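Local coordinates for disulfide isomerase DsbG N-terminal domain-containing protein (Helicobacter pylori, PDB 3TDG) that probably acts as a thioredoxin-fold oxidoreductase that reduces or rearranges protein disulfide bonds, at residues A[129-134]-A[246-251]; A[137-142]-A[212-217]; A[167-172]-A[216-221]; A[194-199]-A[224-229]. All blocks are in the same frame, centred on the assembly; numbering follows the deposited sequence.

Contact 1 of 4, residues A[129-134]-A[246-251]; sequences NEIPAD and KKIFES
The loop around Glu130 and Ile131 runs beside the end of helix 235-249, where Lys247 and Ile248 meet it. The backbones come closest at Ile131 and Ile248, whose CA atoms are 7.8 Å apart, and no hydrogen bond links the segments. Side chains alone make the contact. Ile131 and Ile248 meet through their long branches: Ile131 CD1 lies 4.0 Å from Ile248 CD1 and 4.1 Å from Ile248 CG1. In Ile131, CG1 stands beside the backbone N (chi1 -67°), and this carries the branch from a CB that does not itself face the helix to the neighbouring isoleucine. Both side chains also rest on Val181 of strand 177-182. Nearer the surface, the extended Glu130 crosses Lys247 at about a right angle, its OE1 3.8 Å from Lys247 CB. The carboxylate thus touches the aliphatic root of the lysine; the opposite charges stay apart, with Glu130 OE2 6.1 Å from Lys247 NZ, so any attraction is probably long-range. Helix 98-129 leads into this loop, which packs against the last modelled helix of the chain, part of its thioredoxin-fold domain, consistent with the domain linkage of DsbC- and DsbG-type proteins.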
# COMPACT_ATOMS: atom_id res chain seq x y z
N ASN A 129 -22.30 -4.28 9.53
CA ASN A 129 -23.32 -3.61 8.73
C ASN A 129 -23.51 -4.25 7.37
O ASN A 129 -24.54 -4.08 6.75
CB ASN A 129 -22.98 -2.12 8.54
CG ASN A 129 -23.08 -1.33 9.83
OD1 ASN A 129 -23.90 -1.64 10.70
ND2 ASN A 129 -22.23 -0.32 9.96
N GLU A 130 -22.50 -4.98 6.92
CA GLU A 130 -22.54 -5.65 5.62
C GLU A 130 -23.18 -7.06 5.66
O GLU A 130 -23.46 -7.64 4.61
CB GLU A 130 -21.12 -5.68 5.07
CG GLU A 130 -20.80 -6.66 3.94
CD GLU A 130 -19.29 -6.70 3.64
OE1 GLU A 130 -18.51 -7.22 4.48
OE2 GLU A 130 -18.89 -6.20 2.57
N ILE A 131 -23.42 -7.59 6.86
CA ILE A 131 -24.07 -8.92 7.02
C ILE A 131 -25.57 -8.82 6.63
O ILE A 131 -26.24 -7.90 7.09
CB ILE A 131 -23.92 -9.43 8.48
CG1 ILE A 131 -22.45 -9.72 8.81
CG2 ILE A 131 -24.77 -10.67 8.76
CD1 ILE A 131 -22.20 -9.91 10.31
N PRO A 132 -26.09 -9.76 5.81
CA PRO A 132 -27.52 -9.66 5.45
C PRO A 132 -28.39 -9.43 6.68
O PRO A 132 -28.12 -9.98 7.76
CB PRO A 132 -27.82 -11.00 4.78
CG PRO A 132 -26.52 -11.39 4.16
CD PRO A 132 -25.44 -10.88 5.10
N ALA A 133 -29.43 -8.63 6.51
CA ALA A 133 -30.25 -8.16 7.63
C ALA A 133 -30.98 -9.25 8.41
O ALA A 133 -31.28 -9.07 9.60
CB ALA A 133 -31.23 -7.11 7.14
N ASP A 134 -31.29 -10.36 7.74
CA ASP A 134 -31.96 -11.47 8.41
C ASP A 134 -30.96 -12.50 8.99
O ASP A 134 -31.37 -13.46 9.63
CB ASP A 134 -32.92 -12.18 7.43
CG ASP A 134 -32.22 -12.70 6.20
OD1 ASP A 134 -32.64 -13.75 5.68
OD2 ASP A 134 -31.23 -12.09 5.74
N LYS A 246 -17.33 -15.79 4.46
CA LYS A 246 -16.15 -15.31 3.71
C LYS A 246 -15.87 -13.83 3.94
O LYS A 246 -14.71 -13.45 4.09
CB LYS A 246 -16.31 -15.54 2.21
CG LYS A 246 -15.77 -16.86 1.69
CD LYS A 246 -15.49 -16.81 0.17
CE LYS A 246 -14.52 -15.68 -0.17
NZ LYS A 246 -13.79 -15.95 -1.45
N LYS A 247 -16.93 -13.03 3.98
CA LYS A 247 -16.84 -11.56 4.06
C LYS A 247 -16.56 -11.05 5.47
O LYS A 247 -15.94 -9.98 5.65
CB LYS A 247 -18.13 -10.91 3.53
CG LYS A 247 -18.19 -10.78 1.99
CD LYS A 247 -19.56 -10.23 1.53
CE LYS A 247 -19.61 -10.02 0.02
NZ LYS A 247 -19.98 -11.29 -0.67
N ILE A 248 -17.05 -11.79 6.46
CA ILE A 248 -16.71 -11.50 7.85
C ILE A 248 -15.20 -11.69 8.07
O ILE A 248 -14.57 -10.84 8.68
CB ILE A 248 -17.50 -12.38 8.83
CG1 ILE A 248 -18.97 -11.96 8.83
CG2 ILE A 248 -16.94 -12.27 10.25
CD1 ILE A 248 -19.91 -13.08 9.26
N PHE A 249 -14.63 -12.76 7.53
CA PHE A 249 -13.24 -13.14 7.82
C PHE A 249 -12.21 -12.66 6.78
O PHE A 249 -11.01 -12.84 6.98
CB PHE A 249 -13.12 -14.66 8.04
CG PHE A 249 -13.83 -15.15 9.28
CD1 PHE A 249 -13.22 -15.07 10.53
CD2 PHE A 249 -15.12 -15.66 9.19
CE1 PHE A 249 -13.89 -15.51 11.67
CE2 PHE A 249 -15.80 -16.09 10.33
CZ PHE A 249 -15.20 -16.02 11.57
N GLU A 250 -12.69 -12.05 5.71
CA GLU A 250 -11.87 -11.61 4.57
C GLU A 250 -10.68 -10.71 4.92
O GLU A 250 -9.58 -10.96 4.47
CB GLU A 250 -12.76 -10.84 3.61
CG GLU A 250 -12.41 -11.03 2.17
CD GLU A 250 -13.59 -10.76 1.28
OE1 GLU A 250 -14.22 -9.68 1.43
OE2 GLU A 250 -13.90 -11.64 0.44
N SER A 251 -10.93 -9.66 5.69
CA SER A 251 -9.93 -8.61 5.92
C SER A 251 -8.88 -9.04 6.95
O SER A 251 -7.77 -8.50 6.98
CB SER A 251 -10.62 -7.36 6.42
OG SER A 251 -11.27 -7.64 7.65

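Contact 2 of 4, residues A[137-142]-A[212-217]; sequences IELPST and EDKISI. With FMT (formic acid), chain C.
Lys214 reaches past Leu139 because its CG is turned opposite the carbonyl carbon (chi1 -69°) and the rest of the chain is fully extended. Leu139, its first torsion of the same kind (chi1 -49°), comes from the other side, and the two slide past each other in opposite directions. Leu139 CD2 rests 3.9 Å from Lys214 CB, while its other methyl, CD1, lies 4.2 Å from Ile215 CG1. The lysine stem therefore serves as apolar packing, and its ammonium group is carried on to the sheet edge. There a formic acid molecule, probably from the crystallisation liquor, bridges the segments: Lys214 NZ is 2.6 Å from its O1, and Glu138 N donates to its O2 at 2.8 Å. A water makes a second bridge, accepting from Lys214 NZ at 3.0 Å and donating to Glu138 O at 3.3 Å. Arg205 also hydrogen-bonds the formic acid, so two basic side chains and a backbone N-H hold it. Strand 137-139 is the outermost of its sheet within the chain, paired through Ile137 and Leu139 with strand 177-182, and helices 169-175, 188-206 and 211-222 all pack on its apolar side chains.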
# COMPACT_ATOMS: atom_id res chain seq x y z
N ILE A 137 -28.97 -13.43 14.57
CA ILE A 137 -30.06 -13.81 15.44
C ILE A 137 -30.06 -12.83 16.59
O ILE A 137 -29.19 -12.91 17.47
CB ILE A 137 -29.90 -15.23 16.01
CG1 ILE A 137 -29.82 -16.25 14.88
CG2 ILE A 137 -31.04 -15.55 17.00
CD1 ILE A 137 -29.04 -17.47 15.24
N GLU A 138 -31.02 -11.92 16.58
CA GLU A 138 -31.09 -10.89 17.60
C GLU A 138 -31.98 -11.32 18.77
O GLU A 138 -33.17 -11.60 18.59
CB GLU A 138 -31.55 -9.56 17.00
CG GLU A 138 -31.51 -8.41 18.00
CD GLU A 138 -31.78 -7.04 17.39
OE1 GLU A 138 -31.05 -6.61 16.46
OE2 GLU A 138 -32.70 -6.38 17.87
N LEU A 139 -31.39 -11.39 19.96
CA LEU A 139 -32.12 -11.74 21.17
C LEU A 139 -32.14 -10.55 22.14
O LEU A 139 -31.10 -10.20 22.69
CB LEU A 139 -31.49 -12.98 21.82
CG LEU A 139 -31.25 -14.16 20.87
CD1 LEU A 139 -30.17 -15.09 21.42
CD2 LEU A 139 -32.55 -14.90 20.55
N PRO A 140 -33.32 -9.92 22.33
CA PRO A 140 -33.42 -8.75 23.21
C PRO A 140 -33.10 -9.11 24.67
O PRO A 140 -33.47 -10.20 25.13
CB PRO A 140 -34.88 -8.31 23.06
CG PRO A 140 -35.61 -9.52 22.54
CD PRO A 140 -34.61 -10.24 21.68
N SER A 141 -32.43 -8.21 25.39
CA SER A 141 -32.10 -8.46 26.80
C SER A 141 -33.33 -8.83 27.62
O SER A 141 -34.42 -8.35 27.34
CB SER A 141 -31.41 -7.27 27.46
OG SER A 141 -31.97 -6.06 27.01
N THR A 142 -33.13 -9.70 28.60
CA THR A 142 -34.18 -10.07 29.54
C THR A 142 -34.60 -8.85 30.38
O THR A 142 -35.72 -8.81 30.91
CB THR A 142 -33.76 -11.24 30.47
OG1 THR A 142 -32.49 -10.95 31.07
CG2 THR A 142 -33.65 -12.54 29.67
N GLU A 212 -36.47 -17.84 24.32
CA GLU A 212 -36.18 -19.18 24.82
C GLU A 212 -36.20 -20.26 23.73
O GLU A 212 -35.34 -21.13 23.71
CB GLU A 212 -37.14 -19.58 25.96
CG GLU A 212 -36.72 -19.11 27.37
CD GLU A 212 -35.33 -19.64 27.79
OE1 GLU A 212 -34.54 -18.84 28.34
OE2 GLU A 212 -35.04 -20.83 27.56
N ASP A 213 -37.20 -20.18 22.85
CA ASP A 213 -37.32 -21.10 21.72
C ASP A 213 -36.11 -20.99 20.81
O ASP A 213 -35.62 -22.00 20.31
CB ASP A 213 -38.57 -20.78 20.89
CG ASP A 213 -39.88 -21.07 21.63
OD1 ASP A 213 -40.89 -20.46 21.24
OD2 ASP A 213 -39.92 -21.92 22.55
N LYS A 214 -35.65 -19.77 20.58
CA LYS A 214 -34.51 -19.54 19.68
C LYS A 214 -33.24 -20.08 20.30
O LYS A 214 -32.47 -20.76 19.62
CB LYS A 214 -34.39 -18.07 19.29
CG LYS A 214 -35.52 -17.63 18.39
CD LYS A 214 -35.58 -16.12 18.22
CE LYS A 214 -36.77 -15.77 17.33
NZ LYS A 214 -36.90 -14.31 17.21
N ILE A 215 -33.04 -19.83 21.59
CA ILE A 215 -31.89 -20.38 22.31
C ILE A 215 -31.90 -21.90 22.29
O ILE A 215 -30.86 -22.51 22.02
CB ILE A 215 -31.79 -19.83 23.76
CG1 ILE A 215 -31.64 -18.32 23.70
CG2 ILE A 215 -30.60 -20.46 24.52
CD1 ILE A 215 -31.70 -17.66 25.05
N SER A 216 -33.06 -22.52 22.50
CA SER A 216 -33.18 -23.97 22.41
C SER A 216 -32.80 -24.51 21.05
O SER A 216 -32.18 -25.55 20.95
CB SER A 216 -34.59 -24.47 22.78
OG SER A 216 -34.85 -24.19 24.13
N ILE A 217 -33.19 -23.79 19.99
CA ILE A 217 -32.77 -24.17 18.65
C ILE A 217 -31.24 -24.17 18.57
O ILE A 217 -30.65 -25.11 18.07
CB ILE A 217 -33.39 -23.23 17.56
CG1 ILE A 217 -34.87 -23.57 17.38
CG2 ILE A 217 -32.63 -23.33 16.24
CD1 ILE A 217 -35.69 -22.43 16.78
C FMT C . -34.15 -12.98 15.74
O1 FMT C . -35.15 -13.62 15.37
O2 FMT C . -33.20 -12.67 15.01
O HOH W 1 -35.83 -13.11 19.70

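Contact 3 of 4, residues A[167-172]-A[216-221]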
# COMPACT_ATOMS: atom_id res chain seq x y z
N THR A 167 -23.15 -21.23 26.48
CA THR A 167 -23.72 -21.43 27.83
C THR A 167 -23.89 -20.11 28.60
O THR A 167 -24.69 -20.03 29.53
CB THR A 167 -22.90 -22.44 28.69
OG1 THR A 167 -21.60 -21.89 28.99
CG2 THR A 167 -22.71 -23.76 27.96
N LYS A 168 -23.15 -19.08 28.19
CA LYS A 168 -23.19 -17.77 28.85
C LYS A 168 -24.23 -16.83 28.25
O LYS A 168 -24.38 -15.69 28.72
CB LYS A 168 -21.82 -17.11 28.77
CG LYS A 168 -20.68 -18.03 29.19
CD LYS A 168 -19.35 -17.31 29.24
CE LYS A 168 -18.26 -18.28 29.70
NZ LYS A 168 -16.93 -17.61 29.78
N LEU A 169 -24.96 -17.30 27.24
CA LEU A 169 -25.88 -16.43 26.49
C LEU A 169 -26.99 -15.81 27.35
O LEU A 169 -27.20 -14.61 27.28
CB LEU A 169 -26.46 -17.16 25.26
CG LEU A 169 -27.38 -16.36 24.33
CD1 LEU A 169 -26.68 -15.13 23.76
CD2 LEU A 169 -27.92 -17.27 23.22
N ARG A 170 -27.67 -16.63 28.16
CA ARG A 170 -28.72 -16.12 29.08
C ARG A 170 -28.20 -15.09 30.08
O ARG A 170 -28.95 -14.18 30.47
CB ARG A 170 -29.43 -17.27 29.82
CG ARG A 170 -30.44 -18.01 28.97
CD ARG A 170 -31.05 -19.17 29.73
NE ARG A 170 -31.80 -20.07 28.85
CZ ARG A 170 -31.28 -21.14 28.24
NH1 ARG A 170 -30.00 -21.46 28.40
NH2 ARG A 170 -32.05 -21.90 27.47
N ASP A 171 -26.93 -15.21 30.49
CA ASP A 171 -26.30 -14.20 31.37
C ASP A 171 -25.99 -12.92 30.63
O ASP A 171 -26.21 -11.83 31.17
CB ASP A 171 -25.03 -14.72 32.05
CG ASP A 171 -25.32 -15.74 33.12
OD1 ASP A 171 -26.51 -15.99 33.43
OD2 ASP A 171 -24.35 -16.30 33.66
N HIS A 172 -25.48 -13.05 29.40
CA HIS A 172 -25.24 -11.88 28.53
C HIS A 172 -26.52 -11.07 28.30
O HIS A 172 -26.46 -9.85 28.11
CB HIS A 172 -24.71 -12.30 27.16
CG HIS A 172 -23.26 -12.68 27.14
ND1 HIS A 172 -22.25 -11.76 27.33
CD2 HIS A 172 -22.66 -13.87 26.91
CE1 HIS A 172 -21.08 -12.38 27.23
NE2 HIS A 172 -21.30 -13.66 26.98
N SER A 216 -33.06 -22.52 22.50
CA SER A 216 -33.18 -23.97 22.41
C SER A 216 -32.80 -24.51 21.05
O SER A 216 -32.18 -25.55 20.95
CB SER A 216 -34.59 -24.47 22.78
OG SER A 216 -34.85 -24.19 24.13
N ILE A 217 -33.19 -23.79 19.99
CA ILE A 217 -32.77 -24.17 18.65
C ILE A 217 -31.24 -24.17 18.57
O ILE A 217 -30.65 -25.11 18.07
CB ILE A 217 -33.39 -23.23 17.56
CG1 ILE A 217 -34.87 -23.57 17.38
CG2 ILE A 217 -32.63 -23.33 16.24
CD1 ILE A 217 -35.69 -22.43 16.78
N LEU A 218 -30.61 -23.12 19.09
CA LEU A 218 -29.15 -23.01 19.05
C LEU A 218 -28.47 -24.16 19.83
O LEU A 218 -27.58 -24.83 19.32
CB LEU A 218 -28.70 -21.63 19.57
CG LEU A 218 -29.00 -20.43 18.65
CD1 LEU A 218 -28.81 -19.11 19.39
CD2 LEU A 218 -28.14 -20.46 17.37
N GLU A 219 -28.92 -24.38 21.06
CA GLU A 219 -28.42 -25.47 21.91
C GLU A 219 -28.62 -26.82 21.26
O GLU A 219 -27.70 -27.64 21.19
CB GLU A 219 -29.07 -25.41 23.30
CG GLU A 219 -28.72 -24.12 24.03
CD GLU A 219 -29.42 -23.98 25.38
OE1 GLU A 219 -30.47 -24.63 25.60
OE2 GLU A 219 -28.93 -23.19 26.22
N LYS A 220 -29.82 -27.04 20.71
CA LYS A 220 -30.10 -28.29 20.00
C LYS A 220 -29.03 -28.52 18.92
O LYS A 220 -28.40 -29.60 18.88
CB LYS A 220 -31.53 -28.28 19.40
CG LYS A 220 -31.90 -29.54 18.58
CD LYS A 220 -33.31 -29.45 17.95
CE LYS A 220 -33.31 -28.64 16.64
NZ LYS A 220 -34.69 -28.41 16.10
N ILE A 221 -28.78 -27.52 18.07
CA ILE A 221 -27.89 -27.72 16.91
C ILE A 221 -26.39 -27.64 17.26
O ILE A 221 -25.57 -28.33 16.64
CB ILE A 221 -28.28 -26.79 15.70
CG1 ILE A 221 -29.67 -27.17 15.17
CG2 ILE A 221 -27.24 -26.86 14.58
CD1 ILE A 221 -30.33 -26.13 14.27
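Arg170 and Glu219 form a salt bridge between helices 169-175 and 211-222, beside an apolar touch of Leu169 with Leu218. The charged pair is joined by one hydrogen bond, from Arg170 NH1 to Glu219 OE2, 3.0 Å long with an N-H...O angle of 150°. The oxygen is met on its syn side, somewhat out of the carboxylate plane, and lies near the edge of the guanidinium. The two planes are 54° apart, so this is no flat two-pronged pairing: Glu219 OE1, at the guanidinium edge, remains 3.7 Å from Arg170 NH2. On the sheet side of the ion pair, Leu169 CD2 approaches Leu218 CD1 to 4.3 Å, a loose methyl-to-methyl contact between two buried residues.

With CG anti to the carbonyl carbon (chi1 -77°), the arginine chain runs extended from CG to NE, long enough to span to the next helix; the two charged side chains cross at about a right angle. Glu212, two turns earlier on helix 211-222, makes a salt bridge to Arg170 NE. The two carboxylates probably balance the arginine's charge and fix the rotation of its guanidinium, whose NH2 lies against Ile215 CG2. Farther in, Leu169 rests on Val178 and Leu139, and Leu218 on Met180, Val182 and Ile137, so both leucines sit on the sheet. Helix 169-175 closely follows helix 160-167, at whose start lies a thioredoxin-type CxxC motif, Cys159 and Cys162, apparently free thiols; the contact joins the region after this probable redox motif to what is probably an inserted helix of the thioredoxin fold.

Contact 4 of 4, residues A[194-199]-A[224-229]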
# COMPACT_ATOMS: atom_id res chain seq x y z
N ALA A 194 -24.60 -24.04 10.37
CA ALA A 194 -25.00 -22.63 10.20
C ALA A 194 -26.21 -22.50 9.27
O ALA A 194 -27.15 -21.76 9.57
CB ALA A 194 -23.80 -21.80 9.66
N ALA A 195 -26.21 -23.26 8.16
CA ALA A 195 -27.35 -23.30 7.22
C ALA A 195 -28.66 -23.74 7.86
O ALA A 195 -29.71 -23.12 7.66
CB ALA A 195 -27.02 -24.19 5.98
N LEU A 196 -28.60 -24.81 8.65
CA LEU A 196 -29.76 -25.34 9.35
C LEU A 196 -30.27 -24.35 10.37
O LEU A 196 -31.47 -24.19 10.57
CB LEU A 196 -29.38 -26.67 10.06
CG LEU A 196 -29.00 -27.88 9.19
CD1 LEU A 196 -28.39 -29.06 10.01
CD2 LEU A 196 -30.19 -28.39 8.38
N ILE A 197 -29.33 -23.67 11.04
CA ILE A 197 -29.70 -22.61 11.96
C ILE A 197 -30.45 -21.48 11.23
O ILE A 197 -31.46 -20.98 11.74
CB ILE A 197 -28.49 -22.11 12.83
CG1 ILE A 197 -28.22 -23.10 13.99
CG2 ILE A 197 -28.79 -20.72 13.46
CD1 ILE A 197 -26.78 -23.10 14.52
N GLN A 198 -29.97 -21.07 10.06
CA GLN A 198 -30.63 -20.01 9.27
C GLN A 198 -32.06 -20.48 8.91
O GLN A 198 -33.02 -19.73 9.05
CB GLN A 198 -29.86 -19.71 7.98
CG GLN A 198 -28.60 -18.84 8.15
CD GLN A 198 -28.91 -17.52 8.80
OE1 GLN A 198 -29.78 -16.80 8.34
NE2 GLN A 198 -28.25 -17.23 9.91
N GLU A 199 -32.17 -21.72 8.45
CA GLU A 199 -33.48 -22.27 8.05
C GLU A 199 -34.41 -22.34 9.23
O GLU A 199 -35.55 -21.91 9.16
CB GLU A 199 -33.30 -23.65 7.42
CG GLU A 199 -34.60 -24.36 7.01
CD GLU A 199 -34.31 -25.66 6.26
OE1 GLU A 199 -33.76 -26.60 6.88
OE2 GLU A 199 -34.57 -25.72 5.04
N THR A 224 -22.82 -31.31 20.46
CA THR A 224 -21.91 -32.26 19.83
C THR A 224 -22.60 -33.55 19.37
O THR A 224 -22.15 -34.19 18.42
CB THR A 224 -20.74 -32.58 20.79
OG1 THR A 224 -20.10 -31.36 21.19
CG2 THR A 224 -19.72 -33.47 20.14
N GLN A 225 -23.68 -33.93 20.03
CA GLN A 225 -24.41 -35.17 19.67
C GLN A 225 -25.43 -34.96 18.56
O GLN A 225 -26.00 -35.94 18.06
CB GLN A 225 -25.07 -35.79 20.91
CG GLN A 225 -24.07 -36.32 21.94
CD GLN A 225 -23.34 -35.20 22.69
OE1 GLN A 225 -23.95 -34.22 23.10
NE2 GLN A 225 -22.04 -35.36 22.87
N TYR A 226 -25.67 -33.70 18.17
CA TYR A 226 -26.59 -33.41 17.07
C TYR A 226 -26.12 -34.05 15.77
O TYR A 226 -25.08 -33.68 15.20
CB TYR A 226 -26.80 -31.90 16.89
CG TYR A 226 -27.88 -31.56 15.88
CD1 TYR A 226 -29.22 -31.54 16.26
CD2 TYR A 226 -27.56 -31.28 14.55
CE1 TYR A 226 -30.23 -31.24 15.34
CE2 TYR A 226 -28.56 -30.99 13.62
CZ TYR A 226 -29.88 -30.96 14.03
OH TYR A 226 -30.87 -30.67 13.12
N ASP A 227 -26.90 -35.01 15.30
CA ASP A 227 -26.57 -35.79 14.12
C ASP A 227 -26.73 -34.95 12.86
O ASP A 227 -27.80 -34.90 12.24
CB ASP A 227 -27.44 -37.05 14.05
CG ASP A 227 -26.84 -38.12 13.14
OD1 ASP A 227 -25.93 -37.79 12.33
OD2 ASP A 227 -27.27 -39.30 13.25
N ILE A 228 -25.63 -34.31 12.48
CA ILE A 228 -25.63 -33.38 11.38
C ILE A 228 -25.93 -34.05 10.01
O ILE A 228 -26.69 -33.50 9.20
CB ILE A 228 -24.32 -32.52 11.40
CG1 ILE A 228 -24.33 -31.47 10.29
CG2 ILE A 228 -23.05 -33.40 11.43
CD1 ILE A 228 -25.53 -30.54 10.39
N ASN A 229 -25.38 -35.23 9.78
CA ASN A 229 -25.63 -35.94 8.52
C ASN A 229 -27.05 -36.50 8.38
O ASN A 229 -27.49 -36.77 7.26
CB ASN A 229 -24.57 -37.03 8.31
CG ASN A 229 -23.17 -36.46 8.32
OD1 ASN A 229 -22.29 -36.98 9.00
ND2 ASN A 229 -22.96 -35.38 7.59
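Leu196, which meets Tyr226 and Ile228, stands on a helical turn held by backbone hydrogen bonds, among them Gln198 N to Ala194 O at 2.9 Å. No polar bond crosses between the segments, and everything passes through one methyl of the leucine. Leu196 CD1 lies at the rim of the Tyr226 ring, close to the ring plane and 4.1 Å from CE2, so the tyrosine offers an edge and not a face. The same CD1 also faces Ile228 CD1; the modelled separation of 3.2 Å is tighter than normal van der Waals contact, and its exact value is doubtful. Ile228 brings its long branch there with CG1 opposite the backbone N (chi1 -177°), whereas CB itself does not point at the helix. Helix 188-206 and the loop after helix 211-222 probably belong to a helical part inserted in the thioredoxin fold between strand 177-182 and helix 235-249, and the contact packs the loop against helix 188-206. Lys193 lies against both Tyr226 and Ile228, while Gln231 and Pro234, farther along the loop, also touch Leu196. On another side of the same helix, Ala194 and Gln198 pack against Val241 of helix 235-249.

In the fold
Contacts 2 and 3 are neighbours that share helix 211-222: Leu139 touches Leu169, Ile137 touches Leu218, and Arg170 pairs with acids belonging to both. Contact 4 joins this cluster through Ile197, which meets Ile137, Leu218 and Ile221. Contact 1 is centred about 21 Å or more from the centres of the other three, where the long helix 98-129 enters the domain, and touches contact 4 where Asp134 packs on Gln198. Contacts 2 and 4 are mostly buried, yet contact 2 ends in polar bridges at a sheet edge while contact 4 is purely apolar. Contacts 1 and 3 each set an inner aliphatic pair beside outer charged residues, but only contact 3 closes a salt bridge.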